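Local coordinates for protein uronate isomerase (Caulobacter crescentus, PDB 2Q01) that catalyses the isomerisation of D-glucuronate to D-fructuronate, and of D-galacturonate to D-tagaturonate, in pentose and glucuronate interconversion, at residues His41-Pro46 with Asn416-Ala421; Thr170-His175 with Val193-Arg198; Glu337-Leu342 with Ser368-Pro373. One frame throughout, in Å; residues are numbered along the deposited sequence.

Interaction 1: residues His41-Pro46 with Asn416-Ala421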
ATOM      1  N   HIS B  41      19.906  10.525 -14.809  1.00 43.85           N
ATOM      2  CA  HIS B  41      20.173  10.900 -13.424  1.00 40.32           C
ATOM      3  C   HIS B  41      21.007   9.843 -12.708  1.00 45.42           C
ATOM      4  O   HIS B  41      20.597   8.683 -12.602  1.00 42.74           O
ATOM      5  CB  HIS B  41      18.871  11.146 -12.654  1.00 50.05           C
ATOM      6  CG  HIS B  41      19.085  11.623 -11.250  1.00 60.43           C
ATOM      7  ND1 HIS B  41      18.795  10.848 -10.147  1.00 61.00           N
ATOM      8  CD2 HIS B  41      19.580  12.789 -10.769  1.00 59.39           C
ATOM      9  CE1 HIS B  41      19.088  11.522  -9.049  1.00 65.94           C
ATOM     10  NE2 HIS B  41      19.569  12.701  -9.399  1.00 70.10           N
ATOM     11  N   GLY B  42      22.169  10.255 -12.207  1.00 47.08           N
ATOM     12  CA  GLY B  42      23.068   9.343 -11.504  1.00 37.50           C
ATOM     13  C   GLY B  42      24.193  10.016 -10.742  1.00 45.27           C
ATOM     14  O   GLY B  42      24.326  11.244 -10.768  1.00 40.80           O
ATOM     15  N   HIS B  43      25.017   9.198 -10.084  1.00 45.88           N
ATOM     16  CA  HIS B  43      26.043   9.693  -9.163  1.00 46.60           C
ATOM     17  C   HIS B  43      27.450   9.150  -9.414  1.00 42.41           C
ATOM     18  O   HIS B  43      28.221   8.958  -8.472  1.00 52.94           O
ATOM     19  CB  HIS B  43      25.624   9.418  -7.714  1.00 51.26           C
ATOM     20  CG  HIS B  43      24.351  10.095  -7.318  1.00 68.12           C
ATOM     21  ND1 HIS B  43      24.312  11.379  -6.818  1.00 81.68           N
ATOM     22  CD2 HIS B  43      23.067   9.670  -7.363  1.00 69.09           C
ATOM     23  CE1 HIS B  43      23.059  11.713  -6.567  1.00 85.23           C
ATOM     24  NE2 HIS B  43      22.283  10.694  -6.890  1.00 82.93           N
ATOM     25  N   THR B  44      27.792   8.917 -10.678  1.00 46.70           N
ATOM     26  CA  THR B  44      29.156   8.517 -11.031  1.00 44.83           C
ATOM     27  C   THR B  44      30.083   9.733 -10.970  1.00 49.68           C
ATOM     28  O   THR B  44      29.627  10.877 -11.088  1.00 52.67           O
ATOM     29  CB  THR B  44      29.251   7.834 -12.430  1.00 44.08           C
ATOM     30  OG1 THR B  44      28.892   8.766 -13.458  1.00 48.01           O
ATOM     31  CG2 THR B  44      28.345   6.597 -12.510  1.00 47.57           C
ATOM     32  N   ASP B  45      31.374   9.481 -10.772  1.00 44.02           N
ATOM     33  CA  ASP B  45      32.376  10.540 -10.666  1.00 47.59           C
ATOM     34  C   ASP B  45      32.825  10.916 -12.076  1.00 47.07           C
ATOM     35  O   ASP B  45      33.325  10.061 -12.803  1.00 44.91           O
ATOM     36  CB  ASP B  45      33.564  10.037  -9.837  1.00 49.03           C
ATOM     37  CG  ASP B  45      34.448  11.154  -9.301  1.00 48.10           C
ATOM     38  OD1 ASP B  45      35.187  10.884  -8.331  1.00 57.74           O
ATOM     39  OD2 ASP B  45      34.435  12.285  -9.831  1.00 63.13           O
ATOM     40  N   PRO B  46      32.638  12.195 -12.470  1.00 48.01           N
ATOM     41  CA  PRO B  46      33.090  12.703 -13.777  1.00 47.61           C
ATOM     42  C   PRO B  46      34.605  12.657 -13.991  1.00 45.36           C
ATOM     43  O   PRO B  46      35.060  12.655 -15.134  1.00 48.87           O
ATOM     44  CB  PRO B  46      32.623  14.162 -13.764  1.00 47.30           C
ATOM     45  CG  PRO B  46      32.476  14.507 -12.317  1.00 39.01           C
ATOM     46  CD  PRO B  46      31.953  13.250 -11.698  1.00 51.49           C
ATOM     47  N   ASN B 416      15.894   5.633 -14.765  1.00 44.64           N
ATOM     48  CA  ASN B 416      17.244   6.074 -14.435  1.00 49.84           C
ATOM     49  C   ASN B 416      17.854   5.137 -13.394  1.00 50.02           C
ATOM     50  O   ASN B 416      17.147   4.622 -12.532  1.00 46.05           O
ATOM     51  CB  ASN B 416      17.277   7.548 -13.993  1.00 53.16           C
ATOM     52  CG  ASN B 416      16.516   7.806 -12.705  1.00 53.41           C
ATOM     53  OD1 ASN B 416      15.350   8.197 -12.729  1.00 66.16           O
ATOM     54  ND2 ASN B 416      17.178   7.611 -11.573  1.00 51.73           N
ATOM     55  N   ASP B 417      19.158   4.905 -13.483  1.00 54.09           N
ATOM     56  CA  ASP B 417      19.806   3.925 -12.619  1.00 53.54           C
ATOM     57  C   ASP B 417      20.116   4.455 -11.221  1.00 60.13           C
ATOM     58  O   ASP B 417      20.106   3.681 -10.258  1.00 63.92           O
ATOM     59  CB  ASP B 417      21.065   3.356 -13.278  1.00 55.64           C
ATOM     60  CG  ASP B 417      21.984   4.433 -13.821  1.00 52.84           C
ATOM     61  OD1 ASP B 417      22.129   4.509 -15.057  1.00 49.16           O
ATOM     62  OD2 ASP B 417      22.564   5.200 -13.022  1.00 63.59           O
ATOM     63  N   ASP B 418      20.403   5.760 -11.137  1.00 58.23           N
ATOM     64  CA  ASP B 418      20.675   6.483  -9.879  1.00 56.35           C
ATOM     65  C   ASP B 418      21.742   5.808  -8.996  1.00 58.05           C
ATOM     66  O   ASP B 418      21.544   5.598  -7.795  1.00 61.77           O
ATOM     67  CB  ASP B 418      19.369   6.723  -9.101  1.00 54.80           C
ATOM     68  CG  ASP B 418      19.515   7.762  -7.995  1.00 72.20           C
ATOM     69  OD1 ASP B 418      20.211   8.777  -8.200  1.00 68.52           O
ATOM     70  OD2 ASP B 418      18.929   7.553  -6.911  1.00 81.25           O
ATOM     71  N   THR B 419      22.873   5.466  -9.604  1.00 49.63           N
ATOM     72  CA  THR B 419      23.900   4.698  -8.903  1.00 50.64           C
ATOM     73  C   THR B 419      25.297   5.310  -9.034  1.00 50.12           C
ATOM     74  O   THR B 419      25.578   6.055  -9.978  1.00 46.69           O
ATOM     75  CB  THR B 419      23.889   3.197  -9.346  1.00 49.79           C
ATOM     76  OG1 THR B 419      24.825   2.442  -8.561  1.00 49.34           O
ATOM     77  CG2 THR B 419      24.214   3.049 -10.838  1.00 34.61           C
ATOM     78  N   ARG B 420      26.154   5.012  -8.060  1.00 54.98           N
ATOM     79  CA  ARG B 420      27.572   5.346  -8.147  1.00 61.69           C
ATOM     80  C   ARG B 420      28.348   4.185  -8.791  1.00 61.01           C
ATOM     81  O   ARG B 420      29.361   4.403  -9.462  1.00 61.37           O
ATOM     82  CB  ARG B 420      28.137   5.707  -6.764  1.00 64.08           C
ATOM     83  CG  ARG B 420      29.556   6.271  -6.799  1.00 79.41           C
ATOM     84  CD  ARG B 420      29.893   7.147  -5.598  1.00 97.62           C
ATOM     85  NE  ARG B 420      31.268   7.650  -5.681  1.00100.54           N
ATOM     86  CZ  ARG B 420      31.637   8.763  -6.319  1.00 94.24           C
ATOM     87  NH1 ARG B 420      32.915   9.121  -6.334  1.00 79.85           N
ATOM     88  NH2 ARG B 420      30.741   9.521  -6.943  1.00 84.56           N
ATOM     89  N   ALA B 421      27.854   2.960  -8.589  1.00 58.84           N
ATOM     90  CA  ALA B 421      28.460   1.753  -9.154  1.00 59.12           C
ATOM     91  C   ALA B 421      28.309   1.730 -10.674  1.00 59.76           C
ATOM     92  O   ALA B 421      27.230   1.464 -11.204  1.00 69.30           O
ATOM     93  CB  ALA B 421      27.859   0.499  -8.520  1.00 55.82           C
TER
HETATM   94  O   HOH W   1      20.380   7.180 -14.812  1.00 51.01           O
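Chi1 of -176° at H41 and -165° at D418 turns each CG away from its own backbone N, and the two side chains run side by side, ring and carboxylate planes 23° apart. D418 OD1 comes to 3.1 Å from H41 CE1, while the H43 ring presents its edge to the same oxygen, CD2 to D418 OD1 3.1 Å. On the backbone, D418 N donates to H41 O (3.3 Å), which also takes a bond from a water held by D417 N, and H43 N reaches T419 O (3.2 Å) from above the carbonyl plane. The extended R420 chain brings NH2 to H43 O (3.0 Å) and NH1 to a long salt bridge with D45 OD1 (3.5 Å). With an alanine in place of H41, D418 OD1 loses the ring beside it and H309 would probably be left without its stacking mate. H41-G42-H43 and D418 are consistent with the HxH motif and the aspartate that bind metal in amidohydrolase relatives, although no metal is modelled here. The loop after strand 37-39 thus meets the loop before helix 425-445, where I425 and R428 pack on T419, and D45 OD2 bonds S47 N at the start of helix 47-51.

Interaction 2: residues Thr170-His175 with Val193-Arg198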
ATOM      1  N   THR B 170      25.947  13.053 -14.379  1.00 40.77           N
ATOM      2  CA  THR B 170      26.445  13.067 -13.008  1.00 43.59           C
ATOM      3  C   THR B 170      25.720  14.177 -12.225  1.00 41.51           C
ATOM      4  O   THR B 170      24.927  14.921 -12.797  1.00 48.94           O
ATOM      5  CB  THR B 170      27.977  13.257 -12.969  1.00 43.29           C
ATOM      6  OG1 THR B 170      28.300  14.615 -13.278  1.00 54.91           O
ATOM      7  CG2 THR B 170      28.661  12.343 -13.978  1.00 41.95           C
ATOM      8  N   THR B 171      25.980  14.287 -10.925  1.00 51.15           N
ATOM      9  CA  THR B 171      25.244  15.240 -10.082  1.00 54.17           C
ATOM     10  C   THR B 171      26.176  16.114  -9.233  1.00 46.99           C
ATOM     11  O   THR B 171      26.891  15.607  -8.362  1.00 52.93           O
ATOM     12  CB  THR B 171      24.202  14.506  -9.197  1.00 54.47           C
ATOM     13  OG1 THR B 171      23.338  13.722 -10.030  1.00 67.76           O
ATOM     14  CG2 THR B 171      23.359  15.483  -8.413  1.00 51.45           C
ATOM     15  N   GLU B 172      26.171  17.420  -9.509  1.00 36.26           N
ATOM     16  CA  GLU B 172      27.019  18.384  -8.788  1.00 39.72           C
ATOM     17  C   GLU B 172      26.196  19.529  -8.212  1.00 39.27           C
ATOM     18  O   GLU B 172      25.133  19.861  -8.732  1.00 48.86           O
ATOM     19  CB  GLU B 172      28.120  18.983  -9.683  1.00 42.86           C
ATOM     20  CG  GLU B 172      28.559  18.167 -10.906  1.00 60.93           C
ATOM     21  CD  GLU B 172      29.384  16.936 -10.581  1.00 66.60           C
ATOM     22  OE1 GLU B 172      28.931  15.830 -10.929  1.00 68.89           O
ATOM     23  OE2 GLU B 172      30.484  17.066  -9.999  1.00 80.28           O
ATOM     24  N   GLY B 173      26.695  20.128  -7.134  1.00 38.43           N
ATOM     25  CA  GLY B 173      26.103  21.338  -6.574  1.00 38.00           C
ATOM     26  C   GLY B 173      26.690  22.592  -7.198  1.00 36.56           C
ATOM     27  O   GLY B 173      27.705  22.519  -7.888  1.00 50.87           O
ATOM     28  N   PRO B 174      26.069  23.759  -6.943  1.00 44.36           N
ATOM     29  CA  PRO B 174      26.502  25.063  -7.473  1.00 42.81           C
ATOM     30  C   PRO B 174      27.829  25.536  -6.886  1.00 44.19           C
ATOM     31  O   PRO B 174      28.485  26.409  -7.461  1.00 45.86           O
ATOM     32  CB  PRO B 174      25.386  26.019  -7.036  1.00 40.81           C
ATOM     33  CG  PRO B 174      24.303  25.179  -6.492  1.00 43.04           C
ATOM     34  CD  PRO B 174      24.889  23.887  -6.076  1.00 47.84           C
ATOM     35  N   HIS B 175      28.203  24.959  -5.747  1.00 43.42           N
ATOM     36  CA  HIS B 175      29.440  25.281  -5.050  1.00 40.72           C
ATOM     37  C   HIS B 175      30.669  24.512  -5.545  1.00 46.79           C
ATOM     38  O   HIS B 175      31.795  24.918  -5.261  1.00 60.50           O
ATOM     39  CB  HIS B 175      29.263  25.081  -3.539  1.00 45.63           C
ATOM     40  CG  HIS B 175      28.883  23.686  -3.145  1.00 47.71           C
ATOM     41  ND1 HIS B 175      27.588  23.218  -3.214  1.00 46.98           N
ATOM     42  CD2 HIS B 175      29.626  22.665  -2.658  1.00 40.72           C
ATOM     43  CE1 HIS B 175      27.552  21.964  -2.804  1.00 53.54           C
ATOM     44  NE2 HIS B 175      28.775  21.604  -2.459  1.00 51.70           N
ATOM     45  N   VAL B 193      29.017  12.711 -21.397  1.00 39.16           N
ATOM     46  CA  VAL B 193      28.899  12.782 -19.949  1.00 35.26           C
ATOM     47  C   VAL B 193      28.496  14.206 -19.575  1.00 40.91           C
ATOM     48  O   VAL B 193      29.244  15.157 -19.804  1.00 37.83           O
ATOM     49  CB  VAL B 193      30.200  12.366 -19.234  1.00 36.10           C
ATOM     50  CG1 VAL B 193      30.048  12.510 -17.726  1.00 35.69           C
ATOM     51  CG2 VAL B 193      30.580  10.926 -19.603  1.00 29.97           C
ATOM     52  N   ILE B 194      27.295  14.341 -19.027  1.00 45.71           N
ATOM     53  CA  ILE B 194      26.760  15.647 -18.645  1.00 46.61           C
ATOM     54  C   ILE B 194      26.540  15.732 -17.138  1.00 44.91           C
ATOM     55  O   ILE B 194      26.863  14.802 -16.398  1.00 44.99           O
ATOM     56  CB  ILE B 194      25.454  15.999 -19.410  1.00 38.53           C
ATOM     57  CG1 ILE B 194      24.368  14.945 -19.176  1.00 37.03           C
ATOM     58  CG2 ILE B 194      25.744  16.163 -20.888  1.00 43.24           C
ATOM     59  CD1 ILE B 194      22.986  15.380 -19.615  1.00 34.75           C
ATOM     60  N   THR B 195      25.992  16.855 -16.694  1.00 45.98           N
ATOM     61  CA  THR B 195      25.798  17.100 -15.271  1.00 44.35           C
ATOM     62  C   THR B 195      24.331  17.389 -14.932  1.00 42.57           C
ATOM     63  O   THR B 195      23.483  17.476 -15.821  1.00 37.60           O
ATOM     64  CB  THR B 195      26.733  18.234 -14.772  1.00 44.82           C
ATOM     65  OG1 THR B 195      26.522  18.455 -13.376  1.00 51.75           O
ATOM     66  CG2 THR B 195      26.494  19.530 -15.542  1.00 40.60           C
ATOM     67  N   ALA B 196      24.040  17.497 -13.638  1.00 38.05           N
ATOM     68  CA  ALA B 196      22.724  17.902 -13.156  1.00 40.15           C
ATOM     69  C   ALA B 196      22.902  18.871 -11.993  1.00 38.06           C
ATOM     70  O   ALA B 196      23.819  18.711 -11.187  1.00 33.68           O
ATOM     71  CB  ALA B 196      21.915  16.689 -12.727  1.00 41.58           C
ATOM     72  N   TYR B 197      22.026  19.871 -11.920  1.00 34.36           N
ATOM     73  CA  TYR B 197      22.107  20.934 -10.916  1.00 27.79           C
ATOM     74  C   TYR B 197      21.416  20.552  -9.608  1.00 29.55           C
ATOM     75  O   TYR B 197      20.191  20.469  -9.554  1.00 38.92           O
ATOM     76  CB  TYR B 197      21.476  22.207 -11.481  1.00 34.46           C
ATOM     77  CG  TYR B 197      21.696  23.465 -10.665  1.00 30.46           C
ATOM     78  CD1 TYR B 197      22.899  24.161 -10.742  1.00 31.39           C
ATOM     79  CD2 TYR B 197      20.685  23.981  -9.854  1.00 31.45           C
ATOM     80  CE1 TYR B 197      23.103  25.318 -10.023  1.00 46.40           C
ATOM     81  CE2 TYR B 197      20.879  25.149  -9.123  1.00 39.24           C
ATOM     82  CZ  TYR B 197      22.093  25.810  -9.220  1.00 33.14           C
ATOM     83  OH  TYR B 197      22.322  26.957  -8.515  1.00 37.78           O
ATOM     84  N   ARG B 198      22.197  20.334  -8.552  1.00 36.59           N
ATOM     85  CA  ARG B 198      21.644  19.935  -7.256  1.00 32.79           C
ATOM     86  C   ARG B 198      21.988  20.940  -6.151  1.00 35.11           C
ATOM     87  O   ARG B 198      22.984  20.769  -5.450  1.00 37.38           O
ATOM     88  CB  ARG B 198      22.143  18.547  -6.868  1.00 40.73           C
ATOM     89  CG  ARG B 198      21.311  17.870  -5.793  1.00 51.36           C
ATOM     90  CD  ARG B 198      22.122  16.852  -5.027  1.00 57.40           C
ATOM     91  NE  ARG B 198      21.314  16.171  -4.021  1.00 83.97           N
ATOM     92  CZ  ARG B 198      20.743  14.979  -4.183  1.00 96.98           C
ATOM     93  NH1 ARG B 198      20.892  14.303  -5.318  1.00 98.96           N
ATOM     94  NH2 ARG B 198      20.024  14.457  -3.198  1.00100.18           N
TER
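T170-H175 and V193-R198 are joined first by backbone bonds. T170 N gives its hydrogen to I194 O (2.8 Å); E172 then uses both its polar backbone atoms, N to A196 O (3.2 Å) and O from R198 N (3.0 Å), straddling Y197 in the manner of a parallel beta bridge. A CA-H...O contact from G173 CA to R198 O (3.4 Å) continues the line beyond it. The apolar contacts are small and local. At T171, CG2 lies anti to the backbone N, and that methyl rests on R198 CB at 3.6 Å, with the extended arginine chain passing it obliquely. The P174 ring crosses Y197 at about a right angle, CG lying 3.6 Å from CZ, and T170 CG2 meets V193 CG1 at 4.0 Å. One polar side-chain bond stays within the first segment: T170 OG1 donates to E172 OE1 (2.7 Å), approaching from above the carboxylate plane, and T170 OG1 is also bonded to H181. The bent E172 chain lets its CG lie against T195 OG1. The polar ends of R198 and Y197 look elsewhere, R198 into salt bridges with D251 and D200, Y197 OH to H235. The chemistry implies a division of labour: main-chain bonds extend the pairing of strands 165-169 and 192-194 past their ends, while the charged and hydroxyl tips tie this pair to other parts of the barrel.

Interaction 3: residues Glu337-Leu342 with Ser368-Pro373; sequences EYVDAL and SRELAP
E370 reaches from helix 366-375 to the Y338-V339 turn, and its side chain meets that turn along its whole length. CB lies 3.8 Å from V339 CG2, and the same methyl flanks the next two carbons, CG at 3.7 Å and CD at 3.6 Å. Chi1 of -52° places CG beside the backbone N, and chi2 of -168° then extends the chain straight to the far segment. At the tip, OE1 accepts the Y338 backbone N-H at 2.8 Å, met nearly along its C-O axis, and also lies at the edge of the Y338 ring. OE2 turns to R369 NH1 (2.8 Å) in a salt bridge whose hydrogen bond is weak, and has E337 OE1 3.9 Å away; the arginine probably eases the meeting of these two carboxylates. E337 in turn receives D340 N and A341 N, bracing the helical turn. One residue on, L371 CD2 sits over the Y338 ring, 3.7 Å from its centroid and 5° off the normal, a CH-pi contact, while Y338 OH bonds F360 O and T361 OG1. The second subunit closes in here: its D363 pairs with R369 NE and its H316 bonds V339 O. The arrangement belongs to the helical layer of a TIM-barrel-type alpha/beta fold, where the approach to helix 343-349, which leads into strand 357-359, packs on helix 366-375, which follows that strand.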
ATOM      1  N   GLU B 337       3.871  13.424   1.487  1.00 46.67           N
ATOM      2  CA  GLU B 337       2.624  14.051   1.052  1.00 46.12           C
ATOM      3  C   GLU B 337       2.898  14.953  -0.155  1.00 46.18           C
ATOM      4  O   GLU B 337       3.913  15.654  -0.189  1.00 43.32           O
ATOM      5  CB  GLU B 337       2.043  14.876   2.206  1.00 46.22           C
ATOM      6  CG  GLU B 337       0.518  14.972   2.245  1.00 63.15           C
ATOM      7  CD  GLU B 337      -0.061  16.002   1.283  1.00 66.60           C
ATOM      8  OE1 GLU B 337      -1.191  15.768   0.792  1.00 60.34           O
ATOM      9  OE2 GLU B 337       0.601  17.037   1.026  1.00 58.72           O
ATOM     10  N   TYR B 338       1.994  14.935  -1.135  1.00 38.46           N
ATOM     11  CA  TYR B 338       2.169  15.702  -2.375  1.00 33.43           C
ATOM     12  C   TYR B 338       1.025  16.672  -2.673  1.00 31.03           C
ATOM     13  O   TYR B 338       1.255  17.739  -3.243  1.00 43.04           O
ATOM     14  CB  TYR B 338       2.372  14.761  -3.580  1.00 42.01           C
ATOM     15  CG  TYR B 338       3.677  13.996  -3.546  1.00 40.01           C
ATOM     16  CD1 TYR B 338       4.823  14.508  -4.154  1.00 30.08           C
ATOM     17  CD2 TYR B 338       3.766  12.763  -2.901  1.00 35.08           C
ATOM     18  CE1 TYR B 338       6.024  13.811  -4.115  1.00 36.27           C
ATOM     19  CE2 TYR B 338       4.956  12.065  -2.847  1.00 27.27           C
ATOM     20  CZ  TYR B 338       6.077  12.588  -3.455  1.00 45.93           C
ATOM     21  OH  TYR B 338       7.251  11.882  -3.391  1.00 46.60           O
ATOM     22  N   VAL B 339      -0.195  16.298  -2.291  1.00 34.47           N
ATOM     23  CA  VAL B 339      -1.416  17.005  -2.712  1.00 44.62           C
ATOM     24  C   VAL B 339      -1.524  18.423  -2.156  1.00 46.41           C
ATOM     25  O   VAL B 339      -1.720  19.375  -2.916  1.00 53.49           O
ATOM     26  CB  VAL B 339      -2.693  16.186  -2.389  1.00 42.46           C
ATOM     27  CG1 VAL B 339      -3.937  16.849  -2.969  1.00 38.75           C
ATOM     28  CG2 VAL B 339      -2.560  14.803  -2.963  1.00 44.04           C
ATOM     29  N   ASP B 340      -1.387  18.560  -0.840  1.00 47.69           N
ATOM     30  CA  ASP B 340      -1.360  19.874  -0.206  1.00 45.74           C
ATOM     31  C   ASP B 340      -0.012  20.529  -0.443  1.00 46.25           C
ATOM     32  O   ASP B 340       0.074  21.745  -0.626  1.00 52.57           O
ATOM     33  CB  ASP B 340      -1.618  19.761   1.299  1.00 52.15           C
ATOM     34  CG  ASP B 340      -3.086  19.525   1.635  1.00 63.69           C
ATOM     35  OD1 ASP B 340      -3.369  19.107   2.780  1.00 64.64           O
ATOM     36  OD2 ASP B 340      -3.960  19.749   0.768  1.00 76.58           O
ATOM     37  N   ALA B 341       1.031  19.699  -0.455  1.00 41.83           N
ATOM     38  CA  ALA B 341       2.414  20.152  -0.531  1.00 39.26           C
ATOM     39  C   ALA B 341       2.740  20.920  -1.807  1.00 34.56           C
ATOM     40  O   ALA B 341       3.277  22.025  -1.744  1.00 51.12           O
ATOM     41  CB  ALA B 341       3.364  18.966  -0.355  1.00 30.74           C
ATOM     42  N   LEU B 342       2.396  20.341  -2.956  1.00 35.43           N
ATOM     43  CA  LEU B 342       2.730  20.917  -4.266  1.00 33.61           C
ATOM     44  C   LEU B 342       1.756  21.991  -4.736  1.00 37.45           C
ATOM     45  O   LEU B 342       2.011  22.662  -5.740  1.00 46.01           O
ATOM     46  CB  LEU B 342       2.822  19.818  -5.332  1.00 42.80           C
ATOM     47  CG  LEU B 342       3.881  18.721  -5.207  1.00 26.03           C
ATOM     48  CD1 LEU B 342       3.539  17.594  -6.154  1.00 43.81           C
ATOM     49  CD2 LEU B 342       5.256  19.267  -5.509  1.00 28.61           C
ATOM     50  N   SER B 368      -0.837   5.406  -6.543  1.00 38.66           N
ATOM     51  CA  SER B 368      -2.203   5.384  -7.021  1.00 43.15           C
ATOM     52  C   SER B 368      -2.986   6.513  -6.384  1.00 38.12           C
ATOM     53  O   SER B 368      -3.932   7.024  -6.981  1.00 50.92           O
ATOM     54  CB  SER B 368      -2.854   4.044  -6.694  1.00 44.06           C
ATOM     55  OG  SER B 368      -2.838   3.818  -5.294  1.00 58.65           O
ATOM     56  N   ARG B 369      -2.584   6.901  -5.176  1.00 40.37           N
ATOM     57  CA  ARG B 369      -3.336   7.877  -4.404  1.00 32.96           C
ATOM     58  C   ARG B 369      -3.104   9.301  -4.876  1.00 33.79           C
ATOM     59  O   ARG B 369      -4.051  10.023  -5.140  1.00 42.58           O
ATOM     60  CB  ARG B 369      -3.022   7.771  -2.914  1.00 29.76           C
ATOM     61  CG  ARG B 369      -4.143   8.321  -2.033  1.00 35.91           C
ATOM     62  CD  ARG B 369      -3.637   8.889  -0.717  1.00 30.42           C
ATOM     63  NE  ARG B 369      -2.862   7.925   0.059  1.00 26.99           N
ATOM     64  CZ  ARG B 369      -1.601   8.107   0.446  1.00 47.28           C
ATOM     65  NH1 ARG B 369      -0.963   9.229   0.143  1.00 44.15           N
ATOM     66  NH2 ARG B 369      -0.977   7.167   1.147  1.00 52.86           N
ATOM     67  N   GLU B 370      -1.846   9.704  -4.978  1.00 38.28           N
ATOM     68  CA  GLU B 370      -1.530  11.112  -5.165  1.00 36.18           C
ATOM     69  C   GLU B 370      -0.814  11.404  -6.471  1.00 36.27           C
ATOM     70  O   GLU B 370      -1.238  12.279  -7.218  1.00 43.46           O
ATOM     71  CB  GLU B 370      -0.705  11.633  -3.982  1.00 41.88           C
ATOM     72  CG  GLU B 370      -1.323  11.331  -2.618  1.00 49.76           C
ATOM     73  CD  GLU B 370      -0.676  12.087  -1.478  1.00 44.19           C
ATOM     74  OE1 GLU B 370       0.357  12.753  -1.700  1.00 52.48           O
ATOM     75  OE2 GLU B 370      -1.211  12.014  -0.352  1.00 47.50           O
ATOM     76  N   LEU B 371       0.261  10.666  -6.737  1.00 38.53           N
ATOM     77  CA  LEU B 371       1.165  10.943  -7.856  1.00 32.71           C
ATOM     78  C   LEU B 371       0.543  10.781  -9.235  1.00 37.08           C
ATOM     79  O   LEU B 371       0.637  11.688 -10.060  1.00 40.64           O
ATOM     80  CB  LEU B 371       2.427  10.087  -7.756  1.00 34.30           C
ATOM     81  CG  LEU B 371       3.462  10.397  -6.671  1.00 38.49           C
ATOM     82  CD1 LEU B 371       4.620   9.421  -6.806  1.00 40.97           C
ATOM     83  CD2 LEU B 371       3.966  11.823  -6.776  1.00 41.78           C
ATOM     84  N   ALA B 372      -0.087   9.635  -9.486  1.00 30.00           N
ATOM     85  CA  ALA B 372      -0.740   9.402 -10.769  1.00 25.75           C
ATOM     86  C   ALA B 372      -1.942  10.326 -11.042  1.00 34.23           C
ATOM     87  O   ALA B 372      -2.031  10.866 -12.149  1.00 32.30           O
ATOM     88  CB  ALA B 372      -1.102   7.918 -10.969  1.00 31.46           C
ATOM     89  N   PRO B 373      -2.865  10.509 -10.055  1.00 33.12           N
ATOM     90  CA  PRO B 373      -3.903  11.549 -10.201  1.00 28.90           C
ATOM     91  C   PRO B 373      -3.390  12.962 -10.505  1.00 33.09           C
ATOM     92  O   PRO B 373      -4.000  13.668 -11.304  1.00 36.68           O
ATOM     93  CB  PRO B 373      -4.609  11.519  -8.849  1.00 20.03           C
ATOM     94  CG  PRO B 373      -4.483  10.088  -8.425  1.00 26.38           C
ATOM     95  CD  PRO B 373      -3.072   9.749  -8.801  1.00 31.59           C
TER

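How the interactions relate
All three contacts are largely buried. The centres of interactions 1 and 2 lie about 6 and 12 Å from that of the chain and about 11 Å apart; 41-46, 170-175 and 193-198 lie at the ends of strands 37-39, 165-169 and 192-194 of one parallel sheet, and the two touch where T171 OG1 probably bonds G42 O and H43 packs on R198. Interaction 3 sits about 27 Å from either by centres, beside the other parallel sheet and against a second subunit. The chemistry follows: interaction 1 adds backbone bonds and an arginine to its imidazoles and carboxylates, interaction 2 rests on strand-like backbone bonds, and interaction 3 joins a carboxylate-to-backbone bond to a methyl over a tyrosine ring.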